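Local coordinates for type III Pentaketide Synthase (Neurospora crassa, PDB 3EUO), which probably catalyses acyl transfer as a type III polyketide synthase of the chalcone/stilbene synthase family, building pentaketides, at residues Gly228-Val233 with Leu274-Asp279. Sequence-based numbering, arbitrary orientation.
Sequences GWENRV and LSSLQD
OE1 of E230 forms a salt bridge with R132 of the second subunit, while OE2 lies 4.0 Å from S276 OG, beyond hydrogen-bonding distance. CG of E230 lies anti to the carbonyl carbon (chi1 -69°) and the chain bends at chi2 (-65°), leaving the side chain against T269, D272 and L273 of helix 258-277. S276 OG spends its hydrogen bond inside the helix, on the carbonyl oxygen of L273, so its approach to E230 is a loose polar one. The apolar half of the contact belongs to L277. Its CD2 reaches the backbone of G228, 3.9 Å from N and 4.0 Å from CA. With no side chain on G228, the methyl rests directly on the strand backbone. The two segments bury 103 Å² between them, and the contact joins segment 274-279, which begins within helix 258-277, to strand 224-233 of the thiolase-like core. L277 also packs on M375 of the adjoining antiparallel strand 370-378, whereas the side chain of W229, whose CB is directed away from segment 274-279, packs on R151, A154 and N155 of helix 145-162.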
# COMPACT_ATOMS: atom_id res chain seq x y z
N GLY A 228 13.60 -16.56 -8.83
CA GLY A 228 12.65 -16.04 -9.80
C GLY A 228 11.26 -16.00 -9.23
O GLY A 228 11.00 -16.50 -8.13
N TRP A 229 10.36 -15.41 -10.00
CA TRP A 229 9.00 -15.20 -9.54
C TRP A 229 8.07 -15.01 -10.71
O TRP A 229 8.51 -14.59 -11.80
CB TRP A 229 8.93 -13.98 -8.60
CG TRP A 229 9.61 -12.76 -9.14
CD1 TRP A 229 9.07 -11.81 -9.95
CD2 TRP A 229 10.97 -12.36 -8.89
NE1 TRP A 229 10.00 -10.84 -10.22
CE2 TRP A 229 11.17 -11.15 -9.59
CE3 TRP A 229 12.03 -12.91 -8.16
CZ2 TRP A 229 12.41 -10.48 -9.59
CZ3 TRP A 229 13.25 -12.24 -8.14
CH2 TRP A 229 13.43 -11.04 -8.86
N GLU A 230 6.80 -15.35 -10.49
CA GLU A 230 5.73 -15.11 -11.45
C GLU A 230 4.55 -14.49 -10.73
O GLU A 230 4.25 -14.86 -9.59
CB GLU A 230 5.28 -16.42 -12.12
CG GLU A 230 6.28 -17.04 -13.06
CD GLU A 230 6.58 -16.20 -14.29
OE1 GLU A 230 5.64 -15.62 -14.87
OE2 GLU A 230 7.77 -16.13 -14.68
N ASN A 231 3.88 -13.56 -11.40
CA ASN A 231 2.64 -13.00 -10.90
C ASN A 231 1.64 -12.89 -12.04
O ASN A 231 2.00 -12.49 -13.15
CB ASN A 231 2.89 -11.65 -10.22
CG ASN A 231 3.38 -10.59 -11.18
OD1 ASN A 231 4.52 -10.64 -11.65
ND2 ASN A 231 2.54 -9.61 -11.48
N ARG A 232 0.39 -13.27 -11.78
CA ARG A 232 -0.67 -13.22 -12.80
C ARG A 232 -1.96 -12.80 -12.14
O ARG A 232 -2.16 -13.08 -10.96
CB ARG A 232 -0.90 -14.61 -13.41
CG ARG A 232 0.20 -15.14 -14.32
CD ARG A 232 -0.22 -15.10 -15.80
NE ARG A 232 0.88 -15.48 -16.69
CZ ARG A 232 0.97 -15.14 -17.98
NH1 ARG A 232 0.03 -14.41 -18.57
NH2 ARG A 232 2.02 -15.53 -18.69
N VAL A 233 -2.84 -12.17 -12.91
CA VAL A 233 -4.22 -11.94 -12.48
C VAL A 233 -5.14 -12.85 -13.30
O VAL A 233 -5.05 -12.87 -14.53
CB VAL A 233 -4.63 -10.46 -12.65
CG1 VAL A 233 -6.10 -10.27 -12.34
CG2 VAL A 233 -3.78 -9.58 -11.75
N LEU A 274 8.98 -22.13 -14.19
CA LEU A 274 10.04 -23.10 -14.41
C LEU A 274 10.80 -22.84 -15.71
O LEU A 274 12.03 -22.92 -15.72
CB LEU A 274 9.46 -24.52 -14.39
CG LEU A 274 10.43 -25.70 -14.48
CD1 LEU A 274 11.39 -25.73 -13.30
CD2 LEU A 274 9.64 -26.99 -14.54
N SER A 275 10.10 -22.49 -16.78
CA SER A 275 10.75 -22.25 -18.07
C SER A 275 11.68 -21.03 -18.06
O SER A 275 12.70 -21.01 -18.75
CB SER A 275 9.74 -22.16 -19.22
OG SER A 275 8.95 -21.00 -19.12
N SER A 276 11.33 -20.02 -17.25
CA SER A 276 12.16 -18.83 -17.11
C SER A 276 13.52 -19.13 -16.48
O SER A 276 14.50 -18.43 -16.74
CB SER A 276 11.44 -17.73 -16.33
OG SER A 276 11.29 -18.06 -14.95
N LEU A 277 13.59 -20.18 -15.66
CA LEU A 277 14.84 -20.49 -14.97
C LEU A 277 15.28 -21.96 -15.07
O LEU A 277 16.14 -22.40 -14.31
CB LEU A 277 14.77 -20.04 -13.50
CG LEU A 277 13.49 -20.32 -12.72
CD1 LEU A 277 13.29 -21.82 -12.49
CD2 LEU A 277 13.48 -19.56 -11.39
N GLN A 278 14.72 -22.70 -16.02
CA GLN A 278 15.02 -24.14 -16.16
C GLN A 278 16.49 -24.44 -16.41
O GLN A 278 17.00 -25.47 -15.96
CB GLN A 278 14.14 -24.80 -17.23
CG GLN A 278 14.20 -24.16 -18.61
CD GLN A 278 13.35 -24.90 -19.63
OE1 GLN A 278 12.42 -25.63 -19.28
NE2 GLN A 278 13.66 -24.72 -20.90
N ASP A 279 17.17 -23.53 -17.11
CA ASP A 279 18.60 -23.67 -17.40
C ASP A 279 19.47 -23.55 -16.14
O ASP A 279 20.59 -24.06 -16.10
CB ASP A 279 19.05 -22.65 -18.46
CG ASP A 279 18.40 -22.89 -19.82
OD1 ASP A 279 17.88 -24.01 -20.08
OD2 ASP A 279 18.40 -21.96 -20.65